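Local coordinates for protein glutathione synthetase-like effector 30 (Gpa-GSS30-apo) (Globodera pallida, PDB 5OET) that is a glutathione synthetase-like effector of a plant-parasitic nematode, related to the ATP-dependent ligases that make glutathione and probably turned to a new role in parasitism, at residues Q45-L48 against E49-L52; R98-F101 against Q102-V105; R199-R202 against L203-M207. One frame throughout, in Å; residues are numbered along the deposited sequence.

Contact 1: Q45-L48 against E49-L52; sequences QILL and EQSL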
loop_
_atom_site.group_PDB
_atom_site.type_symbol
_atom_site.label_atom_id
_atom_site.label_comp_id
_atom_site.label_asym_id
_atom_site.label_seq_id
_atom_site.Cartn_x
_atom_site.Cartn_y
_atom_site.Cartn_z
ATOM N N GLN A 45 15.536 -13.513 -17.218
ATOM C CA GLN A 45 14.448 -12.675 -17.734
ATOM C C GLN A 45 13.155 -12.860 -16.939
ATOM O O GLN A 45 12.490 -11.880 -16.595
ATOM C CB GLN A 45 14.220 -12.954 -19.245
ATOM C CG GLN A 45 13.215 -12.078 -19.978
ATOM C CD GLN A 45 13.334 -10.602 -19.621
ATOM O OE1 GLN A 45 12.458 -10.081 -18.947
ATOM N NE2 GLN A 45 14.430 -9.931 -20.035
ATOM N N ILE A 46 12.818 -14.100 -16.601
ATOM C CA ILE A 46 11.670 -14.351 -15.734
ATOM C C ILE A 46 11.901 -13.850 -14.298
ATOM O O ILE A 46 11.010 -13.223 -13.713
ATOM C CB ILE A 46 11.280 -15.833 -15.733
ATOM C CG1 ILE A 46 10.873 -16.282 -17.159
ATOM C CG2 ILE A 46 10.135 -16.107 -14.763
ATOM C CD1 ILE A 46 9.716 -15.503 -17.780
ATOM N N LEU A 47 13.078 -14.107 -13.731
ATOM C CA LEU A 47 13.395 -13.582 -12.397
ATOM C C LEU A 47 13.337 -12.057 -12.349
ATOM O O LEU A 47 12.839 -11.493 -11.365
ATOM C CB LEU A 47 14.767 -14.053 -11.906
ATOM C CG LEU A 47 14.829 -15.527 -11.521
ATOM C CD1 LEU A 47 16.267 -15.997 -11.309
ATOM C CD2 LEU A 47 13.995 -15.791 -10.283
ATOM N N LEU A 48 13.839 -11.405 -13.400
ATOM C CA LEU A 48 13.738 -9.960 -13.518
ATOM C C LEU A 48 12.273 -9.537 -13.510
ATOM O O LEU A 48 11.889 -8.652 -12.749
ATOM C CB LEU A 48 14.446 -9.444 -14.764
ATOM C CG LEU A 48 14.156 -7.959 -15.069
ATOM C CD1 LEU A 48 14.615 -7.051 -13.935
ATOM C CD2 LEU A 48 14.739 -7.557 -16.398
ATOM N N GLU A 49 11.450 -10.183 -14.337
ATOM C CA GLU A 49 10.010 -9.843 -14.402
ATOM C C GLU A 49 9.298 -10.089 -13.085
ATOM O O GLU A 49 8.408 -9.340 -12.738
ATOM C CB GLU A 49 9.303 -10.558 -15.547
ATOM C CG GLU A 49 9.701 -9.986 -16.901
ATOM C CD GLU A 49 9.061 -10.699 -18.105
ATOM O OE1 GLU A 49 9.804 -11.175 -19.009
ATOM O OE2 GLU A 49 7.797 -10.771 -18.182
ATOM N N GLN A 50 9.700 -11.109 -12.344
ATOM C CA GLN A 50 9.119 -11.350 -11.027
ATOM C C GLN A 50 9.612 -10.357 -9.976
ATOM O O GLN A 50 8.881 -10.045 -9.032
ATOM C CB GLN A 50 9.411 -12.779 -10.581
ATOM C CG GLN A 50 8.662 -13.826 -11.391
ATOM C CD GLN A 50 9.009 -15.260 -11.027
ATOM O OE1 GLN A 50 8.376 -16.185 -11.512
ATOM N NE2 GLN A 50 10.022 -15.454 -10.188
ATOM N N SER A 51 10.849 -9.887 -10.121
ATOM C CA SER A 51 11.352 -8.792 -9.293
ATOM C C SER A 51 10.501 -7.547 -9.395
ATOM O O SER A 51 10.154 -6.958 -8.381
ATOM C CB SER A 51 12.769 -8.395 -9.700
ATOM O OG SER A 51 13.672 -9.264 -9.088
ATOM N N LEU A 52 10.227 -7.123 -10.628
ATOM C CA LEU A 52 9.432 -5.919 -10.858
ATOM C C LEU A 52 8.012 -6.073 -10.320
ATOM O O LEU A 52 7.473 -5.151 -9.737
ATOM C CB LEU A 52 9.391 -5.560 -12.334
ATOM C CG LEU A 52 10.735 -5.179 -12.929
ATOM C CD1 LEU A 52 10.578 -4.973 -14.424
ATOM C CD2 LEU A 52 11.331 -3.935 -12.289
#
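Two donors of Ser51 meet the carbonyl oxygen of Leu47: the backbone N of Ser51 bonds to Leu47 O at 2.8 Å, and Ser51 OG adds a weak bond to Leu47 O at 3.3 Å. The hydroxyl can reach back because OG stands beside its own backbone N (chi1 -83°), a common way for a buried serine to spend its polar end on the helix that carries it. The same i to i+4 pattern joins Gln50 N to Ile46 O at 2.8 Å. Beyond that bond the extended side chain of Gln50 runs back along the preceding turn, where its OE1 lies 3.7 Å from Ile46 CG2. On the next face Glu49 sends CG over Gln45 O at 3.4 Å, while its carboxylate leaves the helix for Arg280 and Arg290 of the second subunit, with which it forms salt bridges. Leu48 CD1 and Leu52 CG are only loosely packed, 4.4 Å apart. Helix 44-59 is thus two-sided: Leu47 and Ser51 lean on strand 454-459 through His457 and Val459, Leu48 rests on Pro465, and the face bearing Glu49 meets the other subunit.

Contact 2: R98-F101 against Q102-V105; sequences RKLF and QQAV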
loop_
_atom_site.group_PDB
_atom_site.type_symbol
_atom_site.label_atom_id
_atom_site.label_comp_id
_atom_site.label_asym_id
_atom_site.label_seq_id
_atom_site.Cartn_x
_atom_site.Cartn_y
_atom_site.Cartn_z
ATOM N N ARG A 98 11.428 -26.213 10.329
ATOM C CA ARG A 98 10.169 -26.171 11.062
ATOM C C ARG A 98 10.319 -26.259 12.581
ATOM O O ARG A 98 9.607 -25.575 13.315
ATOM C CB ARG A 98 9.253 -27.307 10.612
ATOM C CG ARG A 98 7.871 -27.347 11.273
ATOM C CD ARG A 98 6.932 -28.332 10.595
ATOM N NE ARG A 98 6.450 -27.806 9.305
ATOM C CZ ARG A 98 6.846 -28.188 8.081
ATOM N NH1 ARG A 98 7.778 -29.137 7.899
ATOM N NH2 ARG A 98 6.303 -27.603 7.024
ATOM N N LYS A 99 11.212 -27.113 13.065
ATOM C CA LYS A 99 11.276 -27.363 14.508
ATOM C C LYS A 99 11.757 -26.138 15.251
ATOM O O LYS A 99 11.196 -25.790 16.290
ATOM C CB LYS A 99 12.112 -28.606 14.855
ATOM C CG LYS A 99 11.254 -29.874 14.811
ATOM C CD LYS A 99 12.022 -31.184 14.807
ATOM C CE LYS A 99 11.077 -32.315 14.434
ATOM N NZ LYS A 99 11.418 -33.592 15.126
ATOM N N LEU A 100 12.760 -25.472 14.687
ATOM C CA LEU A 100 13.383 -24.298 15.319
ATOM C C LEU A 100 12.451 -23.074 15.338
ATOM O O LEU A 100 12.436 -22.304 16.294
ATOM C CB LEU A 100 14.712 -23.949 14.634
ATOM C CG LEU A 100 15.744 -25.072 14.469
ATOM C CD1 LEU A 100 17.069 -24.468 14.034
ATOM C CD2 LEU A 100 15.910 -25.926 15.710
ATOM N N PHE A 101 11.688 -22.893 14.272
ATOM C CA PHE A 101 10.680 -21.854 14.229
ATOM C C PHE A 101 9.646 -22.089 15.310
ATOM O O PHE A 101 9.267 -21.161 16.006
ATOM C CB PHE A 101 10.000 -21.818 12.864
ATOM C CG PHE A 101 8.861 -20.853 12.782
ATOM C CD1 PHE A 101 9.079 -19.538 12.398
ATOM C CD2 PHE A 101 7.554 -21.254 13.091
ATOM C CE1 PHE A 101 8.023 -18.637 12.307
ATOM C CE2 PHE A 101 6.496 -20.350 13.009
ATOM C CZ PHE A 101 6.736 -19.041 12.613
ATOM N N GLN A 102 9.181 -23.319 15.443
ATOM C CA GLN A 102 8.239 -23.642 16.499
ATOM C C GLN A 102 8.895 -23.452 17.876
ATOM O O GLN A 102 8.281 -22.936 18.784
ATOM C CB GLN A 102 7.669 -25.061 16.312
ATOM C CG GLN A 102 6.299 -25.302 16.934
ATOM C CD GLN A 102 5.286 -24.210 16.594
ATOM O OE1 GLN A 102 4.564 -23.733 17.479
ATOM N NE2 GLN A 102 5.263 -23.768 15.323
ATOM N N GLN A 103 10.158 -23.822 18.009
ATOM C CA GLN A 103 10.905 -23.605 19.239
ATOM C C GLN A 103 10.980 -22.108 19.593
ATOM O O GLN A 103 10.839 -21.749 20.780
ATOM C CB GLN A 103 12.313 -24.203 19.115
ATOM C CG GLN A 103 13.060 -24.401 20.414
ATOM C CD GLN A 103 14.528 -24.734 20.207
ATOM O OE1 GLN A 103 14.932 -25.269 19.161
ATOM N NE2 GLN A 103 15.342 -24.431 21.220
ATOM N N ALA A 104 11.185 -21.244 18.597
ATOM C CA ALA A 104 11.218 -19.793 18.838
ATOM C C ALA A 104 9.843 -19.188 19.189
ATOM O O ALA A 104 9.715 -18.349 20.086
ATOM C CB ALA A 104 11.787 -19.070 17.633
ATOM N N VAL A 105 8.827 -19.596 18.444
ATOM C CA VAL A 105 7.461 -19.184 18.714
ATOM C C VAL A 105 7.032 -19.622 20.104
ATOM O O VAL A 105 6.453 -18.831 20.811
ATOM C CB VAL A 105 6.493 -19.732 17.647
ATOM C CG1 VAL A 105 5.038 -19.660 18.104
ATOM C CG2 VAL A 105 6.696 -18.971 16.344
#
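Phe101 swings its ring carbon CG opposite the backbone N (chi1 175°), while Val105, one turn later, has CG1 anti to its backbone N (chi1 164°), which puts CG2 beside that N and facing the ring. Val105 CG2 sits over one face of the Phe101 ring, 3.9 Å from the centroid and displaced toward the rim, a CH-pi contact in which Phe101 CE2 is the nearest ring atom at 3.6 Å. The backbone fixes the spacing, since Val105 N bonds to Phe101 O at 2.9 Å. Farther round the helix Leu100 and Gln103 lie alongside each other and point the same way, with Leu100 CD2 3.6 Å from Gln103 OE1. Between these pairs Ala104 N bonds to Leu100 O at 2.8 Å, and the buried methyl of Ala104 packs on Leu181, Leu475 and Ile477. The Phe101 ring also meets His498 edge-to-face. Polar Arg98, Lys99 and Gln102 are exposed, whereas Leu100, Phe101 and Ala104 are buried: this is the pattern of an amphipathic helix laid across a beta sheet, here helix 98-119 on the large mixed sheet of the glutathione synthetase fold.

Contact 3: R199-R202 against L203-M207; sequences RFSR and LHRRM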
loop_
_atom_site.group_PDB
_atom_site.type_symbol
_atom_site.label_atom_id
_atom_site.label_comp_id
_atom_site.label_asym_id
_atom_site.label_seq_id
_atom_site.Cartn_x
_atom_site.Cartn_y
_atom_site.Cartn_z
ATOM N N ARG A 199 2.554 -7.760 5.730
ATOM C CA ARG A 199 2.567 -7.468 4.310
ATOM C C ARG A 199 3.627 -8.254 3.534
ATOM O O ARG A 199 3.350 -8.695 2.424
ATOM C CB ARG A 199 2.745 -5.969 4.074
ATOM C CG ARG A 199 1.513 -5.160 4.423
ATOM C CD ARG A 199 1.879 -3.720 4.750
ATOM N NE ARG A 199 0.641 -2.964 4.847
ATOM C CZ ARG A 199 -0.118 -2.860 5.939
ATOM N NH1 ARG A 199 0.236 -3.425 7.110
ATOM N NH2 ARG A 199 -1.253 -2.166 5.858
ATOM N N PHE A 200 4.822 -8.409 4.092
ATOM C CA PHE A 200 5.843 -9.254 3.462
ATOM C C PHE A 200 5.384 -10.697 3.453
ATOM O O PHE A 200 5.573 -11.422 2.471
ATOM C CB PHE A 200 7.220 -9.123 4.140
ATOM C CG PHE A 200 7.989 -7.933 3.675
ATOM C CD1 PHE A 200 8.350 -7.821 2.339
ATOM C CD2 PHE A 200 8.322 -6.890 4.554
ATOM C CE1 PHE A 200 9.033 -6.705 1.878
ATOM C CE2 PHE A 200 9.003 -5.769 4.087
ATOM C CZ PHE A 200 9.353 -5.679 2.742
ATOM N N SER A 201 4.773 -11.102 4.548
ATOM C CA SER A 201 4.177 -12.423 4.680
ATOM C C SER A 201 3.219 -12.667 3.516
ATOM O O SER A 201 3.340 -13.669 2.829
ATOM C CB SER A 201 3.474 -12.522 6.041
ATOM O OG SER A 201 3.006 -13.808 6.328
ATOM N N ARG A 202 2.319 -11.722 3.262
ATOM C CA ARG A 202 1.397 -11.801 2.114
ATOM C C ARG A 202 2.106 -11.744 0.758
ATOM O O ARG A 202 1.687 -12.431 -0.188
ATOM C CB ARG A 202 0.299 -10.706 2.170
ATOM C CG ARG A 202 -0.810 -10.990 3.197
ATOM C CD ARG A 202 -2.056 -10.125 3.004
ATOM N NE ARG A 202 -1.733 -8.694 3.156
ATOM C CZ ARG A 202 -2.082 -7.705 2.327
ATOM N NH1 ARG A 202 -2.859 -7.931 1.245
ATOM N NH2 ARG A 202 -1.676 -6.450 2.610
ATOM N N LEU A 203 3.141 -10.910 0.658
ATOM C CA LEU A 203 3.911 -10.789 -0.582
ATOM C C LEU A 203 4.461 -12.136 -1.010
ATOM O O LEU A 203 4.295 -12.543 -2.151
ATOM C CB LEU A 203 5.079 -9.800 -0.441
ATOM C CG LEU A 203 5.971 -9.618 -1.682
ATOM C CD1 LEU A 203 5.154 -9.417 -2.955
ATOM C CD2 LEU A 203 6.936 -8.466 -1.467
ATOM N N HIS A 204 5.116 -12.806 -0.071
ATOM C CA HIS A 204 5.795 -14.058 -0.349
ATOM C C HIS A 204 4.862 -15.231 -0.529
ATOM O O HIS A 204 5.194 -16.139 -1.272
ATOM C CB HIS A 204 6.823 -14.366 0.737
ATOM C CG HIS A 204 8.065 -13.557 0.630
ATOM N ND1 HIS A 204 9.019 -13.528 1.623
ATOM C CD2 HIS A 204 8.522 -12.751 -0.355
ATOM C CE1 HIS A 204 10.012 -12.741 1.248
ATOM N NE2 HIS A 204 9.732 -12.254 0.052
ATOM N N ARG A 205 3.710 -15.234 0.139
ATOM C CA ARG A 205 2.716 -16.286 -0.107
ATOM C C ARG A 205 2.214 -16.195 -1.556
ATOM O O ARG A 205 1.951 -17.201 -2.201
ATOM C CB ARG A 205 1.560 -16.188 0.878
ATOM C CG ARG A 205 0.624 -17.399 0.882
ATOM C CD ARG A 205 -0.641 -17.183 1.728
ATOM N NE ARG A 205 -0.320 -16.536 3.010
ATOM C CZ ARG A 205 0.067 -17.160 4.121
ATOM N NH1 ARG A 205 0.177 -18.494 4.180
ATOM N NH2 ARG A 205 0.355 -16.435 5.198
ATOM N N ARG A 206 2.130 -14.966 -2.051
ATOM C CA ARG A 206 1.685 -14.680 -3.389
ATOM C C ARG A 206 2.717 -15.112 -4.436
ATOM O O ARG A 206 2.350 -15.745 -5.413
ATOM C CB ARG A 206 1.356 -13.184 -3.504
ATOM C CG ARG A 206 0.739 -12.758 -4.823
ATOM C CD ARG A 206 0.627 -11.239 -4.919
ATOM N NE ARG A 206 0.617 -10.860 -6.336
ATOM C CZ ARG A 206 1.691 -10.556 -7.076
ATOM N NH1 ARG A 206 2.928 -10.504 -6.556
ATOM N NH2 ARG A 206 1.512 -10.264 -8.357
ATOM N N MET A 207 3.988 -14.774 -4.232
ATOM C CA MET A 207 5.060 -15.177 -5.161
ATOM C C MET A 207 5.179 -16.694 -5.290
ATOM O O MET A 207 5.265 -17.241 -6.397
ATOM C CB MET A 207 6.434 -14.652 -4.716
ATOM C CG MET A 207 6.558 -13.156 -4.541
ATOM S SD MET A 207 5.961 -12.253 -5.969
ATOM C CE MET A 207 7.317 -12.518 -7.111
#
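Backbone hydrogen bonds set the frame, with Arg199 O accepting from Leu203 N at 2.8 Å and Phe200 O from His204 N at 2.9 Å. The next two are longer: Arg205 N reaches Ser201 O at 3.1 Å, and Arg206 N reaches Arg202 O at 3.2 Å. Apolar contact comes from Phe200 and Leu203, whose side chains lie side by side and point the same way. Phe200 CD1 and Leu203 CD2 are 4.1 Å apart, and the methyl approaches the ring obliquely. Leu203 owes this position to a first torsion that carries CG away from its backbone N (chi1 179°). In the glutathione synthetase fold of this chain, helix 196-210 packs against strand 83-90, where Leu89 touches both Phe200 and Leu203, and, on an adjoining face, against helix 44-59, whose Trp57 touches Arg202, Leu203 and Arg206; the ring of Tyr519 lies nearly parallel to that of Phe200. Polar side chains mostly look outward from the helix for their partners. Arg205 bends at chi3 (-44°), leaving NH2 3.9 Å from Ser201 OG. Its NH1 bonds to Met220 O, and the buried imidazole of His204 is held at both nitrogens, ND1 by Ser521 OG and NE2 by Ser90 O, which would fix the rotation of the ring. Arg206, whose chain runs extended from CG to NE, makes salt bridges with Asp53 of the same chain and, through NE, with Glu270 of the second subunit.

Along the chain the three contacts follow in series, each within a single helix: contact 1 in helix 44-59, contact 2 in helix 98-119 and contact 3 in helix 196-210. Contacts 1 and 3 are neighbours in space, with centres 16 Å apart, and they touch where Met207 CE packs 3.5 Å from Gln50 O. Both helices also reach the second subunit, so the pair belongs to the dimer interface. Contact 2 lies apart, its centre 32 Å from that of contact 1 and 20 Å from that of contact 3, and no other chain touches it. All three helices border strands of the large mixed sheet, so the helices of the interface and the helix of contact 2 pack on one and the same sheet.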